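BexL (Amycolatopsis orientalis, PDB 4XRW) probably catalyses cyclisation and aromatisation of a polyketide chain in the type II polyketide pathway to BE-7585A, using two helix-grip domains. Local coordinates at residues L310-N313 with S314-T317; R146-D149 with T150-S154; V41-V44 with A45-P48. All blocks are in the same frame, centred on the assembly; numbering follows the deposited sequence.

Contact 1. Residues L310-N313 with S314-T317; sequences LSTN and SRAT
Leu310 O takes the amide proton of Ser314, and the same i to i+4 bonding runs on through Ser311 to Arg315, Thr312 to Ala316 and Asn313 to Thr317, each with 3.0 Å between N and O. The eight residues form two turns of helix 299-326, the long C-terminal helix that the second helix-grip domain wraps with its antiparallel sheet. Ser314 and Thr317 are buried; Leu310 packs on His260, His280 and Val282 of the sheet, and Ser314 OG hydrogen-bonds to His280 and Ser278 of strand 274-284. One residue on, the side chain of Arg315 doubles back along the helix, bent at its third torsion (chi3 -64°), and crosses over Thr312. Its NE points at Ser311 OG, which lies in the guanidinium plane at the edge; at 3.5 Å between NE and OG the bond is weak, though nearly straight (168°). The stronger partner of Ser311 OG is Asp177 on strand 172-181, whose carboxylate also makes a long, weak ion pair with Arg315. Thr312 OG1 bonds back to the Thr308 carbonyl, while Arg315 NH2 sits 3.1 Å from that same Thr312 OG1 at an angle too poor for a bond.

Contact 2. Residues R146-D149 with T150-S154; sequences RAVD and TNSRS
Arg146 O to Thr150 N (3.0 Å) starts a run of regular i to i+4 bonds that continues through Ala147 to Asn151, Val148 to Ser152 and Asp149 to Arg153, all along one alpha-helix. Asp149 and Arg153, one turn apart, form a salt bridge. The Asp149 carboxylate swings out with CG anti to the backbone N (chi1 -179°), which carries it alongside the next turn, and Arg153 NE meets OD1 at 2.9 Å on the syn side but tilted well out of the carboxylate plane. The bond is bent, at 136°, and the carboxylate and guanidinium planes stand 78° apart, so no flat, two-pronged bridge forms. A weak second bond runs from NE to OD2, which lies in the guanidinium plane at its edge. Asp149 OD1 also accepts from His26 on strand 22-30, so the pair joins the helix to the first strand of the sheet. This is helix 138-166, gripped by the sheet of the N-terminal helix-grip domain. Its buried face carries Val148 and Ser152 against His129 of strand 123-133. Ser152 OG bonds to Val148 O at 2.8 Å; with Ser152 N arriving from the opposite face of that carbonyl, the oxygen is held by two donors.

Contact 3. Residues V41-V44 with A45-P48; sequences VAEV and ANWP
Trp47 folds back over the turn that links helix 34-42 to helix 47-50, and its indole reaches back to the last turn of helix 34-42. The indole NE1 donates to Val41 O over 2.9 Å, an almost straight bond (171°) with the oxygen close to the ring plane. Arg86 on strand 80-89 gives the Val41 oxygen its second bond. Val44 crosses one face of the indole: its CA lies 4.0 Å from the centroid of the five-membered ring in a CH-pi contact, and CG1 lies above the same face, offset toward the rim, 4.1 Å from CE2. With CG1 anti to the carbonyl carbon (chi1 -55°), that methyl is the branch turned to the ring. In the first helix-grip domain this pair of short helices follows the opening strand and leads into strand 54-59. Around the indole lie Thr54, Val57, Ile69 and Ile71, with Phe51 edge-to-face, and a bound MES molecule, probably from the crystallisation liquor, comes within about 3 Å of the Trp47 side chain. Between the helices the backbone makes a 3-10 turn, in which Trp47 N reaches Val44 O at 3.1 Å. Asn46 lies beside Glu43, and its ND2 bonds weakly to Glu43 O at 3.0 Å, while the Glu43 carboxylate salt-bridges to Arg39.

Overall arrangement
Along the chain the order is contact 3, contact 2, contact 1. Contacts 3 and 2 belong to the first helix-grip domain, their centres 20 Å apart: contact 3, centred about 10 Å from the centre of the chain, joins the short helices 34-42 and 47-50, and contact 2 lies on the long helix 138-166. Contact 1 occupies the equivalent long helix, 299-326, of the second domain. Its centre is 39 Å from that of contact 2, on the opposite side of the chain's centre, and 27 Å from that of contact 3. None touches another. Each domain repeats a seven-stranded antiparallel sheet around its long helix, consistent with a di-domain aromatase/cyclase built from two similar halves.

Contact 1. Residues L310-N313 with S314-T317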
loop_
_atom_site.group_PDB
_atom_site.type_symbol
_atom_site.label_atom_id
_atom_site.label_comp_id
_atom_site.label_asym_id
_atom_site.label_seq_id
_atom_site.Cartn_x
_atom_site.Cartn_y
_atom_site.Cartn_z
ATOM N N LEU A 310 -0.582 -0.897 17.750
ATOM C CA LEU A 310 -0.305 -1.816 16.653
ATOM C C LEU A 310 0.619 -2.954 17.061
ATOM O O LEU A 310 0.400 -4.103 16.689
ATOM C CB LEU A 310 0.311 -1.053 15.465
ATOM C CG LEU A 310 -0.629 -0.063 14.798
ATOM C CD1 LEU A 310 0.166 0.666 13.713
ATOM C CD2 LEU A 310 -1.879 -0.714 14.206
ATOM N N SER A 311 1.656 -2.632 17.826
ATOM C CA SER A 311 2.682 -3.600 18.171
ATOM C C SER A 311 2.143 -4.598 19.182
ATOM O O SER A 311 2.483 -5.779 19.142
ATOM C CB SER A 311 3.914 -2.902 18.737
ATOM O OG SER A 311 4.958 -3.827 19.007
ATOM N N THR A 312 1.289 -4.118 20.072
ATOM C CA THR A 312 0.621 -4.994 21.021
ATOM C C THR A 312 -0.262 -6.043 20.307
ATOM O O THR A 312 -0.135 -7.237 20.587
ATOM C CB THR A 312 -0.193 -4.156 22.014
ATOM O OG1 THR A 312 0.722 -3.433 22.852
ATOM C CG2 THR A 312 -1.088 -5.023 22.895
ATOM N N ASN A 313 -1.126 -5.607 19.393
ATOM C CA ASN A 313 -2.002 -6.507 18.663
ATOM C C ASN A 313 -1.196 -7.461 17.794
ATOM O O ASN A 313 -1.581 -8.613 17.635
ATOM C CB ASN A 313 -3.003 -5.743 17.772
ATOM C CG ASN A 313 -4.311 -5.361 18.493
ATOM O OD1 ASN A 313 -4.670 -5.920 19.531
ATOM N ND2 ASN A 313 -5.039 -4.412 17.910
ATOM N N SER A 314 -0.088 -6.993 17.218
ATOM C CA SER A 314 0.718 -7.861 16.361
ATOM C C SER A 314 1.449 -8.968 17.145
ATOM O O SER A 314 1.477 -10.130 16.720
ATOM C CB SER A 314 1.745 -7.039 15.564
ATOM O OG SER A 314 1.150 -6.463 14.412
ATOM N N ARG A 315 2.054 -8.597 18.267
ATOM C CA ARG A 315 2.762 -9.554 19.098
ATOM C C ARG A 315 1.767 -10.566 19.654
ATOM O O ARG A 315 2.093 -11.746 19.784
ATOM C CB ARG A 315 3.510 -8.856 20.236
ATOM C CG ARG A 315 4.856 -8.244 19.831
ATOM C CD ARG A 315 5.522 -7.490 20.989
ATOM N NE ARG A 315 4.748 -6.324 21.420
ATOM C CZ ARG A 315 4.019 -6.256 22.536
ATOM N NH1 ARG A 315 3.966 -7.279 23.388
ATOM N NH2 ARG A 315 3.346 -5.145 22.818
ATOM N N ALA A 316 0.559 -10.100 19.964
ATOM C CA ALA A 316 -0.515 -10.996 20.386
ATOM C C ALA A 316 -0.856 -12.003 19.291
ATOM O O ALA A 316 -0.927 -13.185 19.555
ATOM C CB ALA A 316 -1.763 -10.216 20.786
ATOM N N THR A 317 -1.057 -11.533 18.057
ATOM C CA THR A 317 -1.365 -12.422 16.963
ATOM C C THR A 317 -0.233 -13.429 16.706
ATOM O O THR A 317 -0.497 -14.604 16.510
ATOM C CB THR A 317 -1.687 -11.620 15.660
ATOM O OG1 THR A 317 -2.839 -10.798 15.874
ATOM C CG2 THR A 317 -1.989 -12.553 14.521
#

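Contact 2. Residues R146-D149 with T150-S154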
loop_
_atom_site.group_PDB
_atom_site.type_symbol
_atom_site.label_atom_id
_atom_site.label_comp_id
_atom_site.label_asym_id
_atom_site.label_seq_id
_atom_site.Cartn_x
_atom_site.Cartn_y
_atom_site.Cartn_z
ATOM N N ARG A 146 -11.695 11.720 -20.384
ATOM C CA ARG A 146 -12.177 12.228 -19.123
ATOM C C ARG A 146 -11.640 11.412 -17.967
ATOM O O ARG A 146 -11.331 11.948 -16.909
ATOM C CB ARG A 146 -13.713 12.247 -19.098
ATOM C CG ARG A 146 -14.293 13.382 -19.953
ATOM C CD ARG A 146 -15.769 13.632 -19.680
ATOM N NE ARG A 146 -16.530 12.457 -20.058
ATOM C CZ ARG A 146 -17.068 12.250 -21.250
ATOM N NH1 ARG A 146 -16.997 13.166 -22.214
ATOM N NH2 ARG A 146 -17.700 11.118 -21.470
ATOM N N ALA A 147 -11.529 10.110 -18.194
ATOM C CA ALA A 147 -11.011 9.196 -17.190
ATOM C C ALA A 147 -9.567 9.519 -16.863
ATOM O O ALA A 147 -9.195 9.565 -15.692
ATOM C CB ALA A 147 -11.146 7.761 -17.680
ATOM N N VAL A 148 -8.747 9.682 -17.899
ATOM C CA VAL A 148 -7.339 9.999 -17.732
ATOM C C VAL A 148 -7.188 11.339 -17.017
ATOM O O VAL A 148 -6.362 11.481 -16.094
ATOM C CB VAL A 148 -6.602 10.011 -19.091
ATOM C CG1 VAL A 148 -5.180 10.589 -18.963
ATOM C CG2 VAL A 148 -6.578 8.626 -19.681
ATOM N N ASP A 149 -8.015 12.307 -17.392
ATOM C CA ASP A 149 -7.939 13.640 -16.765
ATOM C C ASP A 149 -8.250 13.602 -15.272
ATOM O O ASP A 149 -7.502 14.150 -14.462
ATOM C CB ASP A 149 -8.877 14.617 -17.456
ATOM C CG ASP A 149 -8.799 16.013 -16.842
ATOM O OD1 ASP A 149 -7.707 16.603 -16.880
ATOM O OD2 ASP A 149 -9.804 16.488 -16.283
ATOM N N THR A 150 -9.378 12.993 -14.944
ATOM C CA THR A 150 -9.823 12.778 -13.576
ATOM C C THR A 150 -8.754 12.000 -12.786
ATOM O O THR A 150 -8.302 12.426 -11.713
ATOM C CB THR A 150 -11.165 12.005 -13.574
ATOM O OG1 THR A 150 -12.193 12.812 -14.177
ATOM C CG2 THR A 150 -11.589 11.622 -12.162
ATOM N N ASN A 151 -8.314 10.868 -13.329
ATOM C CA ASN A 151 -7.351 10.063 -12.596
ATOM C C ASN A 151 -5.993 10.736 -12.433
ATOM O O ASN A 151 -5.405 10.672 -11.357
ATOM C CB ASN A 151 -7.170 8.701 -13.268
ATOM C CG ASN A 151 -6.484 7.721 -12.365
ATOM O OD1 ASN A 151 -7.094 7.206 -11.426
ATOM N ND2 ASN A 151 -5.194 7.497 -12.598
ATOM N N SER A 152 -5.492 11.383 -13.489
ATOM C CA SER A 152 -4.182 12.027 -13.440
ATOM C C SER A 152 -4.154 13.154 -12.429
ATOM O O SER A 152 -3.182 13.313 -11.719
ATOM C CB SER A 152 -3.768 12.575 -14.800
ATOM O OG SER A 152 -3.602 11.537 -15.738
ATOM N N ARG A 153 -5.221 13.944 -12.364
ATOM C CA ARG A 153 -5.265 15.042 -11.411
ATOM C C ARG A 153 -5.299 14.551 -9.973
ATOM O O ARG A 153 -4.610 15.101 -9.111
ATOM C CB ARG A 153 -6.478 15.930 -11.681
ATOM C CG ARG A 153 -6.368 16.739 -12.960
ATOM C CD ARG A 153 -7.675 17.483 -13.228
ATOM N NE ARG A 153 -7.577 18.238 -14.466
ATOM C CZ ARG A 153 -6.843 19.341 -14.605
ATOM N NH1 ARG A 153 -6.151 19.825 -13.578
ATOM N NH2 ARG A 153 -6.802 19.972 -15.771
ATOM N N SER A 154 -6.077 13.503 -9.707
ATOM C CA SER A 154 -6.184 13.000 -8.347
ATOM C C SER A 154 -4.876 12.309 -7.944
ATOM O O SER A 154 -4.447 12.428 -6.808
ATOM C CB SER A 154 -7.385 12.057 -8.205
ATOM O OG SER A 154 -7.302 10.952 -9.079
#

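Contact 3. Residues V41-V44 with A45-P48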
loop_
_atom_site.group_PDB
_atom_site.type_symbol
_atom_site.label_atom_id
_atom_site.label_comp_id
_atom_site.label_asym_id
_atom_site.label_seq_id
_atom_site.Cartn_x
_atom_site.Cartn_y
_atom_site.Cartn_z
ATOM N N VAL A 41 9.132 7.045 -7.237
ATOM C CA VAL A 41 8.343 6.459 -8.304
ATOM C C VAL A 41 9.114 5.329 -8.970
ATOM O O VAL A 41 8.525 4.342 -9.430
ATOM C CB VAL A 41 7.940 7.517 -9.326
ATOM C CG1 VAL A 41 7.064 6.913 -10.437
ATOM C CG2 VAL A 41 7.205 8.680 -8.616
ATOM N N ALA A 42 10.431 5.443 -9.019
ATOM C CA ALA A 42 11.222 4.411 -9.693
ATOM C C ALA A 42 11.298 3.132 -8.851
ATOM O O ALA A 42 11.215 2.012 -9.391
ATOM C CB ALA A 42 12.615 4.931 -10.002
ATOM N N GLU A 43 11.441 3.293 -7.541
ATOM C CA GLU A 43 11.574 2.157 -6.625
ATOM C C GLU A 43 10.198 1.760 -6.037
ATOM O O GLU A 43 9.666 2.429 -5.154
ATOM C CB GLU A 43 12.578 2.496 -5.532
ATOM C CG GLU A 43 13.979 2.799 -6.118
ATOM C CD GLU A 43 15.064 3.014 -5.054
ATOM O OE1 GLU A 43 14.775 2.884 -3.840
ATOM O OE2 GLU A 43 16.215 3.313 -5.451
ATOM N N VAL A 44 9.627 0.687 -6.577
ATOM C CA VAL A 44 8.194 0.401 -6.400
ATOM C C VAL A 44 7.815 -0.036 -5.004
ATOM O O VAL A 44 6.640 -0.081 -4.662
ATOM C CB VAL A 44 7.726 -0.680 -7.407
ATOM C CG1 VAL A 44 8.079 -0.241 -8.829
ATOM C CG2 VAL A 44 8.330 -2.022 -7.102
ATOM N N ALA A 45 8.801 -0.378 -4.193
ATOM C CA ALA A 45 8.543 -0.674 -2.804
ATOM C C ALA A 45 7.904 0.574 -2.147
ATOM O O ALA A 45 7.200 0.468 -1.127
ATOM C CB ALA A 45 9.845 -1.080 -2.097
ATOM N N ASN A 46 8.120 1.744 -2.750
ATOM C CA ASN A 46 7.586 3.000 -2.209
ATOM C C ASN A 46 6.167 3.347 -2.651
ATOM O O ASN A 46 5.570 4.289 -2.141
ATOM C CB ASN A 46 8.470 4.175 -2.588
ATOM C CG ASN A 46 9.843 4.076 -1.983
ATOM O OD1 ASN A 46 9.985 4.114 -0.762
ATOM N ND2 ASN A 46 10.862 3.926 -2.825
ATOM N N TRP A 47 5.631 2.631 -3.622
ATOM C CA TRP A 47 4.365 3.078 -4.189
ATOM C C TRP A 47 3.239 3.117 -3.161
ATOM O O TRP A 47 2.460 4.043 -3.198
ATOM C CB TRP A 47 3.959 2.195 -5.351
ATOM C CG TRP A 47 4.678 2.528 -6.652
ATOM C CD1 TRP A 47 5.839 3.199 -6.810
ATOM C CD2 TRP A 47 4.224 2.186 -7.967
ATOM N NE1 TRP A 47 6.160 3.293 -8.167
ATOM C CE2 TRP A 47 5.186 2.669 -8.886
ATOM C CE3 TRP A 47 3.105 1.503 -8.450
ATOM C CZ2 TRP A 47 5.058 2.475 -10.257
ATOM C CZ3 TRP A 47 2.976 1.321 -9.800
ATOM C CH2 TRP A 47 3.951 1.806 -10.694
ATOM N N PRO A 48 3.153 2.111 -2.267
ATOM C CA PRO A 48 1.998 2.179 -1.345
ATOM C C PRO A 48 2.022 3.452 -0.494
ATOM O O PRO A 48 0.970 3.936 -0.048
ATOM C CB PRO A 48 2.145 0.902 -0.505
ATOM C CG PRO A 48 2.779 -0.086 -1.502
ATOM C CD PRO A 48 3.843 0.805 -2.177
#